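Local atomic coordinates of mnemiopsin 1 (Mnemiopsis leidyi, PDB entry 5VP3), a protein that probably emits light when calcium binds to its EF-hands, by oxidising coelenterazine, as other calcium-regulated photoproteins do. Residues Gln73-His87 against Leu123-Leu135. Sequence-based numbering, arbitrary orientation.
Sequences QVEKMRAAVHTFFFH and LIALLSNAYYDVL
Gln73 O, packed against Val134 CG2, takes two hydrogen bonds: Met77 N donates from 3.0 Å within the helix, and a water donates to Gln73 O from 3.1 Å. That water also turns to Ala130 O, though the spacing is too short to be taken literally. A second water joins Gln73 NE2 to Asp133 OD2, the latter bond weak, while the glutamine's extended chain crosses over Asp133 CB. No direct hydrogen bond links the helices; the rest is apolar packing. At Ala80 and Ala130 the methyls meet, CB to CB at 3.7 Å, letting the axes close to 8.3 Å in a nearly antiparallel pairing (153°). Met77 reaches beyond them with its sulfur over one face of Tyr131, SD 4.0 Å from the ring centroid, a Met-aromatic contact; its bent end puts CE on Val134 CG1. Leu127 forks: CD1 rests on Val81 CG2, whereas CD2 stands above the centre of the Phe84 ring, 3.6 Å from the centroid and 10° off the normal. The Phe84 side chain leaves its helix with CG turned opposite the backbone N (chi1 -171°), which carries the ring across to Leu127 and brings CE1, at the ring edge, within 3.7 Å of Ile124 CG1. An alanine at Phe84 would leave Leu127 CD2 and Ile124 CG1 without their partner and is likely to open a gap between the helices. Farther along, Leu123 CD1 lies over His87, 3.4 Å from ND1. Helix 123-135 leads into the cadmium-binding EF-hand loop that starts at Asp136; helix 101-117 brings Phe108 against Phe84, helix 53-66 packs on Val81 and Phe85, and helix 179-190 meets Ser128 and Tyr131.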
ATOM      1  N   GLN A  73      13.097  12.760   3.154  1.00 37.97           N
ATOM      2  CA  GLN A  73      12.262  11.957   2.274  1.00 35.19           C
ATOM      3  C   GLN A  73      12.078  10.556   2.826  1.00 23.70           C
ATOM      4  O   GLN A  73      10.969  10.013   2.815  1.00 28.43           O
ATOM      5  CB  GLN A  73      12.899  11.884   0.909  1.00 33.75           C
ATOM      6  CG  GLN A  73      12.405  13.001   0.112  1.00 41.56           C
ATOM      7  CD  GLN A  73      13.349  13.411  -0.917  1.00 40.58           C
ATOM      8  OE1 GLN A  73      14.329  12.684  -1.276  1.00 29.91           O
ATOM      9  NE2 GLN A  73      13.131  14.640  -1.373  1.00 39.65           N
ATOM     10  N   VAL A  74      13.163   9.966   3.329  1.00 22.17           N
ATOM     11  CA  VAL A  74      13.124   8.586   3.800  1.00 27.38           C
ATOM     12  C   VAL A  74      12.235   8.495   5.015  1.00 32.17           C
ATOM     13  O   VAL A  74      11.450   7.542   5.166  1.00 22.46           O
ATOM     14  CB  VAL A  74      14.551   8.075   4.104  1.00 29.28           C
ATOM     15  CG1 VAL A  74      14.522   6.725   4.818  1.00 30.45           C
ATOM     16  CG2 VAL A  74      15.352   7.904   2.830  1.00 34.67           C
ATOM     17  N   GLU A  75      12.304   9.514   5.877  1.00 29.02           N
ATOM     18  CA  GLU A  75      11.493   9.519   7.085  1.00 35.70           C
ATOM     19  C   GLU A  75      10.010   9.694   6.743  1.00 26.51           C
ATOM     20  O   GLU A  75       9.151   9.052   7.344  1.00 30.12           O
ATOM     21  CB  GLU A  75      12.016  10.613   8.030  1.00 29.56           C
ATOM     22  CG  GLU A  75      11.135  10.879   9.221  1.00 29.82           C
ATOM     23  CD  GLU A  75      11.035   9.703  10.226  1.00 36.95           C
ATOM     24  OE1 GLU A  75      11.874   8.736  10.237  1.00 27.21           O
ATOM     25  OE2 GLU A  75      10.084   9.769  11.027  1.00 32.78           O
ATOM     26  N   LYS A  76       9.691  10.534   5.762  1.00 28.72           N
ATOM     27  CA  LYS A  76       8.309  10.609   5.276  1.00 25.45           C
ATOM     28  C   LYS A  76       7.799   9.267   4.753  1.00 25.18           C
ATOM     29  O   LYS A  76       6.621   8.932   4.947  1.00 29.02           O
ATOM     30  CB  LYS A  76       8.182  11.660   4.169  1.00 31.85           C
ATOM     31  CG  LYS A  76       8.243  13.080   4.659  1.00 39.60           C
ATOM     32  CD  LYS A  76       7.118  13.393   5.682  1.00 58.96           C
ATOM     33  CE  LYS A  76       7.164  14.843   6.202  1.00 56.42           C
ATOM     34  NZ  LYS A  76       7.026  15.818   5.072  1.00 70.71           N
ATOM     35  N   MET A  77       8.633   8.535   4.001  1.00 24.61           N
ATOM     36  CA  MET A  77       8.234   7.235   3.489  1.00 26.93           C
ATOM     37  C   MET A  77       8.026   6.246   4.622  1.00 22.58           C
ATOM     38  O   MET A  77       7.043   5.490   4.618  1.00 25.89           O
ATOM     39  CB  MET A  77       9.296   6.696   2.524  1.00 26.95           C
ATOM     40  CG  MET A  77       9.150   5.184   2.232  1.00 26.98           C
ATOM     41  SD  MET A  77      10.245   4.582   0.948  1.00 25.76           S
ATOM     42  CE  MET A  77      11.801   4.555   1.798  1.00 26.05           C
ATOM     43  N   ARG A  78       8.970   6.205   5.575  1.00 24.34           N
ATOM     44  CA  ARG A  78       8.821   5.353   6.760  1.00 27.31           C
ATOM     45  C   ARG A  78       7.505   5.645   7.467  1.00 28.08           C
ATOM     46  O   ARG A  78       6.732   4.734   7.759  1.00 26.56           O
ATOM     47  CB  ARG A  78       9.995   5.554   7.733  1.00 24.85           C
ATOM     48  CG  ARG A  78      10.019   4.604   8.974  1.00 28.39           C
ATOM     49  CD  ARG A  78      10.725   5.218  10.209  1.00 36.73           C
ATOM     50  NE  ARG A  78      10.037   6.461  10.593  1.00 50.15           N
ATOM     51  CZ  ARG A  78       8.824   6.528  11.164  1.00 34.80           C
ATOM     52  NH1 ARG A  78       8.152   5.430  11.466  1.00 32.55           N
ATOM     53  NH2 ARG A  78       8.265   7.712  11.426  1.00 44.69           N
ATOM     54  N   ALA A  79       7.242   6.925   7.756  1.00 31.01           N
ATOM     55  CA  ALA A  79       5.995   7.314   8.414  1.00 29.12           C
ATOM     56  C   ALA A  79       4.782   6.866   7.629  1.00 28.99           C
ATOM     57  O   ALA A  79       3.782   6.423   8.208  1.00 23.31           O
ATOM     58  CB  ALA A  79       5.942   8.831   8.569  1.00 30.62           C
ATOM     59  N   ALA A  80       4.790   7.119   6.317  1.00 24.27           N
ATOM     60  CA  ALA A  80       3.632   6.773   5.490  1.00 19.22           C
ATOM     61  C   ALA A  80       3.382   5.275   5.474  1.00 21.49           C
ATOM     62  O   ALA A  80       2.234   4.828   5.554  1.00 24.78           O
ATOM     63  CB  ALA A  80       3.846   7.273   4.073  1.00 26.06           C
ATOM     64  N   VAL A  81       4.456   4.481   5.362  1.00 23.27           N
ATOM     65  CA  VAL A  81       4.311   3.040   5.365  1.00 21.64           C
ATOM     66  C   VAL A  81       3.765   2.581   6.700  1.00 21.56           C
ATOM     67  O   VAL A  81       2.887   1.724   6.756  1.00 27.43           O
ATOM     68  CB  VAL A  81       5.653   2.349   5.039  1.00 27.27           C
ATOM     69  CG1 VAL A  81       5.523   0.871   5.160  1.00 25.65           C
ATOM     70  CG2 VAL A  81       6.071   2.660   3.636  1.00 23.00           C
ATOM     71  N   HIS A  82       4.244   3.157   7.791  1.00 22.59           N
ATOM     72  CA  HIS A  82       3.733   2.762   9.099  1.00 28.39           C
ATOM     73  C   HIS A  82       2.247   3.059   9.206  1.00 21.69           C
ATOM     74  O   HIS A  82       1.468   2.246   9.714  1.00 26.59           O
ATOM     75  CB  HIS A  82       4.449   3.515  10.209  1.00 33.23           C
ATOM     76  CG  HIS A  82       5.674   2.859  10.694  1.00 35.37           C
ATOM     77  ND1 HIS A  82       6.858   2.890   9.997  1.00 50.20           N
ATOM     78  CD2 HIS A  82       5.915   2.177  11.835  1.00 42.71           C
ATOM     79  CE1 HIS A  82       7.787   2.256  10.695  1.00 50.70           C
ATOM     80  NE2 HIS A  82       7.238   1.819  11.813  1.00 45.80           N
ATOM     81  N   THR A  83       1.845   4.253   8.791  1.00 25.43           N
ATOM     82  CA  THR A  83       0.445   4.629   8.910  1.00 20.76           C
ATOM     83  C   THR A  83      -0.408   3.735   8.035  1.00 28.88           C
ATOM     84  O   THR A  83      -1.465   3.248   8.459  1.00 25.50           O
ATOM     85  CB  THR A  83       0.261   6.090   8.501  1.00 21.93           C
ATOM     86  OG1 THR A  83       1.025   6.942   9.354  1.00 29.23           O
ATOM     87  CG2 THR A  83      -1.207   6.486   8.565  1.00 28.02           C
ATOM     88  N   PHE A  84       0.038   3.524   6.798  1.00 24.09           N
ATOM     89  CA  PHE A  84      -0.703   2.700   5.856  1.00 29.17           C
ATOM     90  C   PHE A  84      -0.928   1.308   6.419  1.00 20.45           C
ATOM     91  O   PHE A  84      -2.063   0.817   6.445  1.00 27.12           O
ATOM     92  CB  PHE A  84       0.042   2.631   4.522  1.00 25.10           C
ATOM     93  CG  PHE A  84      -0.755   1.985   3.409  1.00 25.31           C
ATOM     94  CD1 PHE A  84      -1.789   2.658   2.803  1.00 27.75           C
ATOM     95  CD2 PHE A  84      -0.429   0.722   2.958  1.00 24.44           C
ATOM     96  CE1 PHE A  84      -2.488   2.084   1.769  1.00 32.18           C
ATOM     97  CE2 PHE A  84      -1.118   0.125   1.922  1.00 24.05           C
ATOM     98  CZ  PHE A  84      -2.155   0.792   1.322  1.00 26.18           C
ATOM     99  N   PHE A  85       0.122   0.660   6.916  1.00 23.68           N
ATOM    100  CA  PHE A  85      -0.080  -0.728   7.317  1.00 23.21           C
ATOM    101  C   PHE A  85      -0.773  -0.835   8.669  1.00 30.17           C
ATOM    102  O   PHE A  85      -1.559  -1.760   8.881  1.00 25.27           O
ATOM    103  CB  PHE A  85       1.247  -1.504   7.242  1.00 24.29           C
ATOM    104  CG  PHE A  85       1.564  -1.927   5.839  1.00 31.35           C
ATOM    105  CD1 PHE A  85       1.015  -3.089   5.331  1.00 31.01           C
ATOM    106  CD2 PHE A  85       2.299  -1.111   5.003  1.00 28.12           C
ATOM    107  CE1 PHE A  85       1.244  -3.473   4.029  1.00 37.24           C
ATOM    108  CE2 PHE A  85       2.549  -1.490   3.691  1.00 31.52           C
ATOM    109  CZ  PHE A  85       1.996  -2.678   3.203  1.00 38.80           C
ATOM    110  N   PHE A  86      -0.597   0.141   9.549  1.00 27.50           N
ATOM    111  CA  PHE A  86      -1.436   0.209  10.744  1.00 28.77           C
ATOM    112  C   PHE A  86      -2.910   0.254  10.373  1.00 30.62           C
ATOM    113  O   PHE A  86      -3.748  -0.417  10.991  1.00 28.80           O
ATOM    114  CB  PHE A  86      -1.052   1.448  11.560  1.00 27.96           C
ATOM    115  CG  PHE A  86      -1.734   1.555  12.887  1.00 35.90           C
ATOM    116  CD1 PHE A  86      -1.821   0.465  13.741  1.00 31.94           C
ATOM    117  CD2 PHE A  86      -2.237   2.786  13.311  1.00 39.53           C
ATOM    118  CE1 PHE A  86      -2.433   0.590  14.981  1.00 40.76           C
ATOM    119  CE2 PHE A  86      -2.834   2.924  14.539  1.00 41.55           C
ATOM    120  CZ  PHE A  86      -2.948   1.821  15.376  1.00 37.11           C
ATOM    121  N   HIS A  87      -3.262   1.064   9.387  1.00 21.95           N
ATOM    122  CA  HIS A  87      -4.663   1.132   9.004  1.00 27.22           C
ATOM    123  C   HIS A  87      -5.104  -0.085   8.196  1.00 31.01           C
ATOM    124  O   HIS A  87      -6.318  -0.343   8.098  1.00 24.65           O
ATOM    125  CB  HIS A  87      -4.907   2.429   8.245  1.00 24.81           C
ATOM    126  CG  HIS A  87      -5.044   3.615   9.140  1.00 29.36           C
ATOM    127  ND1 HIS A  87      -6.234   4.291   9.294  1.00 29.08           N
ATOM    128  CD2 HIS A  87      -4.151   4.226   9.956  1.00 29.64           C
ATOM    129  CE1 HIS A  87      -6.064   5.277  10.162  1.00 30.38           C
ATOM    130  NE2 HIS A  87      -4.807   5.265  10.567  1.00 31.86           N
ATOM    131  N   LEU A 123      -5.254   7.611   2.501  1.00 26.93           N
ATOM    132  CA  LEU A 123      -3.979   7.118   3.009  1.00 24.33           C
ATOM    133  C   LEU A 123      -3.192   6.458   1.903  1.00 24.64           C
ATOM    134  O   LEU A 123      -1.960   6.389   1.994  1.00 24.59           O
ATOM    135  CB  LEU A 123      -4.171   6.155   4.179  1.00 25.15           C
ATOM    136  CG  LEU A 123      -4.894   6.769   5.378  1.00 31.21           C
ATOM    137  CD1 LEU A 123      -5.070   5.757   6.500  1.00 30.40           C
ATOM    138  CD2 LEU A 123      -4.118   7.959   5.892  1.00 31.36           C
ATOM    139  N   ILE A 124      -3.869   6.032   0.842  1.00 25.42           N
ATOM    140  CA  ILE A 124      -3.149   5.526  -0.323  1.00 28.54           C
ATOM    141  C   ILE A 124      -2.381   6.651  -0.983  1.00 27.43           C
ATOM    142  O   ILE A 124      -1.262   6.452  -1.445  1.00 24.72           O
ATOM    143  CB  ILE A 124      -4.092   4.878  -1.340  1.00 33.92           C
ATOM    144  CG1 ILE A 124      -4.758   3.644  -0.748  1.00 30.63           C
ATOM    145  CG2 ILE A 124      -3.288   4.501  -2.608  1.00 31.17           C
ATOM    146  CD1 ILE A 124      -5.802   3.003  -1.681  1.00 41.10           C
ATOM    147  N   ALA A 125      -2.991   7.839  -1.071  1.00 29.31           N
ATOM    148  CA  ALA A 125      -2.304   8.985  -1.665  1.00 25.88           C
ATOM    149  C   ALA A 125      -1.136   9.416  -0.809  1.00 26.83           C
ATOM    150  O   ALA A 125      -0.086   9.797  -1.330  1.00 33.32           O
ATOM    151  CB  ALA A 125      -3.275  10.152  -1.852  1.00 31.99           C
ATOM    152  N   LEU A 126      -1.304   9.383   0.509  1.00 23.78           N
ATOM    153  CA  LEU A 126      -0.184   9.647   1.410  1.00 29.36           C
ATOM    154  C   LEU A 126       0.989   8.698   1.127  1.00 26.06           C
ATOM    155  O   LEU A 126       2.153   9.117   1.076  1.00 30.12           O
ATOM    156  CB  LEU A 126      -0.657   9.510   2.876  1.00 26.73           C
ATOM    157  CG  LEU A 126       0.411   9.391   3.978  1.00 33.34           C
ATOM    158  CD1 LEU A 126       1.099  10.727   4.213  1.00 46.99           C
ATOM    159  CD2 LEU A 126      -0.160   8.941   5.265  1.00 31.18           C
ATOM    160  N   LEU A 127       0.710   7.403   0.991  1.00 23.19           N
ATOM    161  CA  LEU A 127       1.783   6.442   0.722  1.00 26.08           C
ATOM    162  C   LEU A 127       2.430   6.715  -0.632  1.00 24.47           C
ATOM    163  O   LEU A 127       3.655   6.688  -0.773  1.00 22.42           O
ATOM    164  CB  LEU A 127       1.203   5.036   0.769  1.00 23.99           C
ATOM    165  CG  LEU A 127       2.095   3.827   0.540  1.00 28.33           C
ATOM    166  CD1 LEU A 127       2.994   3.679   1.693  1.00 23.39           C
ATOM    167  CD2 LEU A 127       1.289   2.563   0.384  1.00 26.04           C
ATOM    168  N   SER A 128       1.622   7.021  -1.639  1.00 25.46           N
ATOM    169  CA  SER A 128       2.164   7.235  -2.978  1.00 24.96           C
ATOM    170  C   SER A 128       3.027   8.484  -3.028  1.00 26.76           C
ATOM    171  O   SER A 128       4.124   8.463  -3.606  1.00 25.71           O
ATOM    172  CB  SER A 128       1.010   7.325  -3.978  1.00 28.53           C
ATOM    173  OG  SER A 128       1.465   7.565  -5.277  1.00 31.83           O
ATOM    174  N   ASN A 129       2.562   9.584  -2.430  1.00 24.82           N
ATOM    175  CA  ASN A 129       3.326  10.829  -2.476  1.00 30.19           C
ATOM    176  C   ASN A 129       4.599  10.786  -1.633  1.00 38.12           C
ATOM    177  O   ASN A 129       5.570  11.508  -1.940  1.00 26.36           O
ATOM    178  CB  ASN A 129       2.415  11.982  -2.058  1.00 26.86           C
ATOM    179  CG  ASN A 129       1.459  12.377  -3.194  1.00 38.57           C
ATOM    180  OD1 ASN A 129       1.878  12.504  -4.337  1.00 36.31           O
ATOM    181  ND2 ASN A 129       0.184  12.519  -2.895  1.00 31.34           N
ATOM    182  N   ALA A 130       4.652   9.930  -0.610  1.00 28.40           N
ATOM    183  CA  ALA A 130       5.915   9.772   0.101  1.00 25.08           C
ATOM    184  C   ALA A 130       6.897   8.933  -0.701  1.00 20.23           C
ATOM    185  O   ALA A 130       8.107   9.220  -0.737  1.00 23.73           O
ATOM    186  CB  ALA A 130       5.679   9.131   1.465  1.00 33.07           C
ATOM    187  N   TYR A 131       6.419   7.875  -1.318  1.00 20.47           N
ATOM    188  CA  TYR A 131       7.320   7.083  -2.132  1.00 24.99           C
ATOM    189  C   TYR A 131       7.805   7.885  -3.322  1.00 30.07           C
ATOM    190  O   TYR A 131       8.944   7.719  -3.769  1.00 27.36           O
ATOM    191  CB  TYR A 131       6.617   5.842  -2.628  1.00 24.38           C
ATOM    192  CG  TYR A 131       6.880   4.596  -1.849  1.00 26.52           C
ATOM    193  CD1 TYR A 131       6.061   4.230  -0.813  1.00 21.86           C
ATOM    194  CD2 TYR A 131       7.928   3.756  -2.183  1.00 33.78           C
ATOM    195  CE1 TYR A 131       6.277   3.052  -0.107  1.00 23.84           C
ATOM    196  CE2 TYR A 131       8.163   2.606  -1.487  1.00 30.55           C
ATOM    197  CZ  TYR A 131       7.329   2.261  -0.429  1.00 31.03           C
ATOM    198  OH  TYR A 131       7.501   1.095   0.281  1.00 26.93           O
ATOM    199  N   TYR A 132       6.932   8.728  -3.864  1.00 23.52           N
ATOM    200  CA  TYR A 132       7.238   9.501  -5.060  1.00 29.27           C
ATOM    201  C   TYR A 132       8.611  10.119  -4.959  1.00 27.96           C
ATOM    202  O   TYR A 132       9.465   9.933  -5.825  1.00 28.71           O
ATOM    203  CB  TYR A 132       6.192  10.600  -5.242  1.00 24.13           C
ATOM    204  CG  TYR A 132       6.154  11.267  -6.585  1.00 22.45           C
ATOM    205  CD1 TYR A 132       5.378  10.761  -7.595  1.00 26.35           C
ATOM    206  CD2 TYR A 132       6.841  12.467  -6.817  1.00 27.43           C
ATOM    207  CE1 TYR A 132       5.306  11.398  -8.858  1.00 32.30           C
ATOM    208  CE2 TYR A 132       6.785  13.100  -8.050  1.00 31.17           C
ATOM    209  CZ  TYR A 132       6.012  12.562  -9.062  1.00 30.67           C
ATOM    210  OH  TYR A 132       5.939  13.196 -10.262  1.00 33.95           O
ATOM    211  N   ASP A 133       8.817  10.893  -3.907  1.00 24.09           N
ATOM    212  CA  ASP A 133      10.065  11.611  -3.759  1.00 25.44           C
ATOM    213  C   ASP A 133      11.231  10.652  -3.594  1.00 34.59           C
ATOM    214  O   ASP A 133      12.344  10.945  -4.006  1.00 26.63           O
ATOM    215  CB  ASP A 133       9.961  12.557  -2.572  1.00 28.67           C
ATOM    216  CG  ASP A 133       8.901  13.609  -2.770  1.00 33.21           C
ATOM    217  OD1 ASP A 133       8.633  13.970  -3.932  1.00 35.87           O
ATOM    218  OD2 ASP A 133       8.353  14.074  -1.760  1.00 40.20           O
ATOM    219  N   VAL A 134      11.015   9.518  -2.958  1.00 26.89           N
ATOM    220  CA  VAL A 134      12.114   8.581  -2.812  1.00 25.07           C
ATOM    221  C   VAL A 134      12.445   7.942  -4.159  1.00 32.84           C
ATOM    222  O   VAL A 134      13.620   7.745  -4.503  1.00 30.57           O
ATOM    223  CB  VAL A 134      11.747   7.560  -1.719  1.00 23.56           C
ATOM    224  CG1 VAL A 134      12.750   6.461  -1.622  1.00 23.93           C
ATOM    225  CG2 VAL A 134      11.674   8.265  -0.387  1.00 23.39           C
ATOM    226  N   LEU A 135      11.420   7.622  -4.947  1.00 22.91           N
ATOM    227  CA  LEU A 135      11.637   7.038  -6.271  1.00 27.20           C
ATOM    228  C   LEU A 135      12.335   8.012  -7.200  1.00 25.17           C
ATOM    229  O   LEU A 135      13.060   7.609  -8.108  1.00 23.52           O
ATOM    230  CB  LEU A 135      10.299   6.626  -6.911  1.00 25.21           C
ATOM    231  CG  LEU A 135       9.730   5.223  -6.684  1.00 34.08           C
ATOM    232  CD1 LEU A 135       9.642   4.965  -5.288  1.00 39.91           C
ATOM    233  CD2 LEU A 135       8.345   5.183  -7.260  1.00 40.86           C
TER
HETATM  234  O   HOH W   1       9.344  11.087   0.377  1.00 30.81           O
HETATM  235  O   HOH W   2      10.395  15.991  -1.249  1.00 44.89           O